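BH0493 protein (Bacillus halodurans C-125, PDB 2QEE) binds zinc and is probably a metal-dependent hydrolase of the amidohydrolase superfamily, of unassigned substrate. Local coordinates at residues Ala274-Gly279 / Cys326-Asn331; Gly279-Asp284 / Val300-Arg305. All blocks are in the same frame, centred on the assembly; numbering follows the deposited sequence.

Contact 1 (Ala274-Gly279 / Cys326-Asn331)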
# COMPACT_ATOMS: atom_id res chain seq x y z
N ALA C 274 19.19 9.53 13.90
CA ALA C 274 18.87 8.26 13.20
C ALA C 274 17.97 7.30 14.03
O ALA C 274 17.76 6.14 13.65
CB ALA C 274 20.19 7.52 12.82
N GLY C 275 17.51 7.74 15.21
CA GLY C 275 16.76 6.80 16.08
C GLY C 275 15.24 6.95 16.07
O GLY C 275 14.56 6.39 16.95
N ASP C 276 14.70 7.69 15.09
CA ASP C 276 13.25 7.98 15.08
C ASP C 276 12.54 6.98 14.17
O ASP C 276 13.11 6.54 13.16
CB ASP C 276 13.01 9.38 14.55
CG ASP C 276 13.52 10.48 15.51
OD1 ASP C 276 13.79 10.22 16.71
OD2 ASP C 276 13.56 11.64 15.06
N PHE C 277 11.31 6.61 14.55
CA PHE C 277 10.55 5.59 13.87
C PHE C 277 9.25 6.23 13.34
O PHE C 277 9.11 7.50 13.31
CB PHE C 277 10.36 4.41 14.88
CG PHE C 277 9.67 3.15 14.32
CD1 PHE C 277 9.94 2.61 13.05
CD2 PHE C 277 8.76 2.46 15.13
CE1 PHE C 277 9.31 1.40 12.62
CE2 PHE C 277 8.15 1.24 14.70
CZ PHE C 277 8.40 0.77 13.40
N VAL C 278 8.36 5.38 12.86
CA VAL C 278 7.13 5.81 12.21
C VAL C 278 5.90 5.05 12.74
O VAL C 278 6.01 3.86 13.14
CB VAL C 278 7.30 5.56 10.67
CG1 VAL C 278 7.48 4.06 10.35
CG2 VAL C 278 6.06 6.16 9.87
N GLY C 279 4.72 5.67 12.70
CA GLY C 279 3.46 4.95 12.99
C GLY C 279 2.37 5.59 12.15
O GLY C 279 2.46 6.79 11.84
N CYS C 326 7.09 14.08 -0.05
CA CYS C 326 7.20 12.72 0.34
C CYS C 326 8.26 12.70 1.38
O CYS C 326 9.44 12.69 1.06
CB CYS C 326 7.63 11.90 -0.90
SG CYS C 326 6.50 12.05 -2.30
N TRP C 327 7.82 12.69 2.63
CA TRP C 327 8.69 12.98 3.75
C TRP C 327 9.46 11.74 4.20
O TRP C 327 8.83 10.71 4.53
CB TRP C 327 7.73 13.44 4.88
CG TRP C 327 8.37 13.92 6.14
CD1 TRP C 327 9.57 14.54 6.27
CD2 TRP C 327 7.81 13.83 7.47
NE1 TRP C 327 9.81 14.82 7.61
CE2 TRP C 327 8.75 14.40 8.36
CE3 TRP C 327 6.60 13.34 7.98
CZ2 TRP C 327 8.53 14.48 9.75
CZ3 TRP C 327 6.38 13.43 9.37
CH2 TRP C 327 7.34 13.99 10.23
N TRP C 328 10.78 11.87 4.24
CA TRP C 328 11.69 11.01 5.03
C TRP C 328 11.57 9.53 4.59
O TRP C 328 12.06 9.14 3.52
CB TRP C 328 11.31 11.18 6.51
CG TRP C 328 12.25 10.71 7.53
CD1 TRP C 328 13.39 9.95 7.39
CD2 TRP C 328 12.14 11.04 8.92
NE1 TRP C 328 13.99 9.78 8.65
CE2 TRP C 328 13.24 10.45 9.58
CE3 TRP C 328 11.22 11.78 9.67
CZ2 TRP C 328 13.42 10.57 10.97
CZ3 TRP C 328 11.41 11.91 11.04
CH2 TRP C 328 12.51 11.30 11.67
N PHE C 329 10.85 8.71 5.34
CA PHE C 329 10.73 7.26 4.97
C PHE C 329 9.82 7.04 3.73
O PHE C 329 9.80 5.96 3.15
CB PHE C 329 10.24 6.43 6.14
CG PHE C 329 11.11 6.57 7.35
CD1 PHE C 329 12.46 6.34 7.29
CD2 PHE C 329 10.53 6.95 8.58
CE1 PHE C 329 13.23 6.49 8.43
CE2 PHE C 329 11.29 7.11 9.70
CZ PHE C 329 12.61 6.89 9.64
N MET C 330 9.13 8.12 3.32
CA MET C 330 8.38 8.16 2.07
C MET C 330 9.26 8.61 0.90
O MET C 330 8.85 8.53 -0.27
CB MET C 330 7.17 9.13 2.14
CG MET C 330 6.14 8.90 3.29
SD MET C 330 5.19 7.38 3.04
CE MET C 330 6.29 6.19 3.81
N ASN C 331 10.48 9.07 1.18
CA ASN C 331 11.24 9.71 0.17
C ASN C 331 12.11 8.71 -0.57
O ASN C 331 13.30 8.90 -0.69
CB ASN C 331 12.02 10.91 0.78
CG ASN C 331 12.52 11.90 -0.26
OD1 ASN C 331 12.16 11.84 -1.40
ND2 ASN C 331 13.40 12.81 0.17

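Contact 2 (Gly279-Asp284 / Val300-Arg305)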
# COMPACT_ATOMS: atom_id res chain seq x y z
N GLY C 279 4.72 5.67 12.70
CA GLY C 279 3.46 4.95 12.99
C GLY C 279 2.37 5.59 12.15
O GLY C 279 2.46 6.79 11.84
N LYS C 280 1.37 4.78 11.82
CA LYS C 280 0.16 5.28 11.17
C LYS C 280 -0.62 6.15 12.17
O LYS C 280 -0.75 5.78 13.33
CB LYS C 280 -0.72 4.13 10.64
CG LYS C 280 -1.90 4.63 9.75
CD LYS C 280 -2.76 3.44 9.44
CE LYS C 280 -3.93 3.86 8.52
NZ LYS C 280 -4.81 2.70 8.23
N ALA C 281 -1.13 7.29 11.69
CA ALA C 281 -1.90 8.22 12.57
C ALA C 281 -3.39 8.08 12.23
O ALA C 281 -3.78 7.69 11.09
CB ALA C 281 -1.44 9.75 12.34
N SER C 282 -4.25 8.47 13.18
CA SER C 282 -5.67 8.71 12.87
C SER C 282 -5.77 9.99 12.03
O SER C 282 -5.03 10.93 12.26
CB SER C 282 -6.49 8.96 14.15
OG SER C 282 -7.84 9.24 13.78
N MET C 283 -6.74 10.02 11.11
CA MET C 283 -7.00 11.26 10.35
C MET C 283 -7.96 12.17 11.13
O MET C 283 -8.16 13.30 10.72
CB MET C 283 -7.57 10.99 8.95
CG MET C 283 -6.66 10.06 8.08
SD MET C 283 -5.02 10.78 7.81
CE MET C 283 -5.49 12.26 6.91
N ASP C 284 -8.51 11.70 12.25
CA ASP C 284 -9.57 12.47 12.92
C ASP C 284 -9.17 13.90 13.30
O ASP C 284 -9.99 14.86 13.14
CB ASP C 284 -10.03 11.72 14.19
CG ASP C 284 -10.86 10.47 13.89
OD1 ASP C 284 -11.04 10.11 12.70
OD2 ASP C 284 -11.31 9.82 14.87
N VAL C 300 0.11 19.84 5.18
CA VAL C 300 0.32 18.55 5.89
C VAL C 300 1.13 17.61 5.05
O VAL C 300 0.90 17.53 3.83
CB VAL C 300 -1.04 17.90 6.21
CG1 VAL C 300 -0.91 16.47 6.93
CG2 VAL C 300 -1.90 18.81 7.13
N THR C 301 2.07 16.94 5.69
CA THR C 301 2.75 15.77 5.13
C THR C 301 2.72 14.68 6.22
O THR C 301 2.74 15.01 7.43
CB THR C 301 4.18 16.12 4.65
OG1 THR C 301 4.65 15.12 3.73
CG2 THR C 301 5.22 16.27 5.79
N MET C 302 2.69 13.41 5.80
CA MET C 302 2.53 12.33 6.79
C MET C 302 3.60 11.28 6.57
O MET C 302 4.06 11.10 5.45
CB MET C 302 1.15 11.69 6.80
CG MET C 302 0.06 12.69 7.22
SD MET C 302 -1.58 12.08 7.36
CE MET C 302 -1.43 11.38 9.09
N LEU C 303 3.97 10.61 7.65
CA LEU C 303 5.17 9.75 7.55
C LEU C 303 4.87 8.28 7.17
O LEU C 303 5.77 7.59 6.64
CB LEU C 303 5.96 9.79 8.87
CG LEU C 303 7.38 9.22 8.87
CD1 LEU C 303 8.34 9.80 7.84
CD2 LEU C 303 7.98 9.43 10.34
N SER C 304 3.70 7.81 7.54
CA SER C 304 3.35 6.37 7.31
C SER C 304 2.91 6.20 5.83
O SER C 304 2.05 6.94 5.34
CB SER C 304 2.23 5.93 8.28
OG SER C 304 1.77 4.61 7.94
N ARG C 305 3.37 5.10 5.19
CA ARG C 305 2.91 4.75 3.85
C ARG C 305 1.39 4.62 3.89
O ARG C 305 0.70 4.96 2.93
CB ARG C 305 3.52 3.41 3.40
CG ARG C 305 3.16 3.06 1.96
CD ARG C 305 3.68 1.64 1.65
NE ARG C 305 3.34 1.35 0.25
CZ ARG C 305 3.19 0.14 -0.25
NH1 ARG C 305 3.33 -0.92 0.56
NH2 ARG C 305 2.97 -0.01 -1.55
O HOH W 1 1.89 8.79 9.69

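Contact 1 (Ala274-Gly279 / Cys326-Asn331)
Asp276, with CG swung opposite its own carbonyl carbon (chi1 -68°), sends CB and one carboxylate oxygen to the six-membered end of Trp328, whose CG stands opposite its backbone N (chi1 -165°). The two side chains meet nearly at a right angle: Asp276 CB comes to 3.5 Å from Trp328 CH2. Asp276 OD2 lies at the edge of the indole, in its plane, 3.6 Å from that same CH2, with the carboxylate turned 66° out of the ring plane. This is van der Waals contact; the polar end of Asp276 is satisfied elsewhere, OD1 by the backbone N of Arg266 and OD2 by a salt bridge to Lys265. Phe329 follows with its edge to the backbone, CZ 3.6 Å from Asp276 O and CE2 4.2 Å from Phe277 O, both oxygens near the ring plane. In what is probably the distorted (beta/alpha)8 barrel of the amidohydrolase superfamily, residues 326-331 belong to the loop leaving strand 321-323 for helix 333-347, while strand 277-278 runs antiparallel to strand 257-264. Met330 N bonds to Trp327 O and Asn331 N to Trp328 O, tightening this loop into a short 3-10 turn. Successive rings pack on one another there: Phe329 CZ sits 3.3 Å above one face of Trp328, displaced toward the rim, and Trp328 CE3 sits 3.6 Å above a face of Trp327. Val278 CB meets Phe329 CD2 obliquely at 4.1 Å. Val313 of the second subunit packs on both Val278 and Phe329, and Lys317 of that subunit donates to Asp276 O.

Contact 2 (Gly279-Asp284 / Val300-Arg305)
Lys280 and Ser304 bring their CA atoms to 5.1 Å, yet no direct hydrogen bond joins 279-284 to 300-305; a water accepts from Ser304 N at 3.0 Å and also lies close to Gly279 O. Ser304 CB packs against Lys280 CA at 3.6 Å, and its OG, bonded to Glu306 N, also lies alongside Lys280 CB at 3.7 Å without being bonded to it. Lys280 is extended throughout, and its chain leads away from Ser304. Farther along, Met302 reaches across with its thioether. Its bend at the last torsion (chi3 83°) brings CE to 3.6 Å from Ala281 CB, while SD lies 3.7 Å from Met283 SD. The folds of Met283 at chi2 and chi3 turn its CE back to 3.9 Å from Met302 SD. Replacing Met302 by an alanine is likely to open a gap next to Ala281 CB and to leave the Met283 thioether without its sulfur and methyl neighbours. Just beyond, Ser282 OG accepts from Asp284 N at 3.0 Å (N-H...O angle 166°), a capping bond at the start of helix 284-292. That helix lies in the beta-alpha-beta crossover, with 277-278 inserted, between parallel strands 257-264 and 298-302; Met302 and Ala281 both rest on Ile261 of the former, whereas Met283 packs on Leu314 of helix 308-317 and on Phe277 of the third subunit.

Gly279 belongs to both contacts, and contact 2 is nested in the chain loop that contact 1 closes; their centres are 11 Å apart. Leu303 lies at their junction: its CG is 3.5 Å from Val278 CG2, its CD1 is 3.5 Å from Trp327 O, and Met330 CE packs on its carbonyl O at 3.2 Å. Contact 1 is closer to the metal site, where zinc is held by His28, His30 and Asp357. The side chain of Trp328 is about 7 Å from the zinc ion and that of Met302 about 13 Å, so contact 2 lies farther from the metal. Both contacts also reach the second subunit, placing this part of the probable barrel at the interface between subunits of the three-chain assembly.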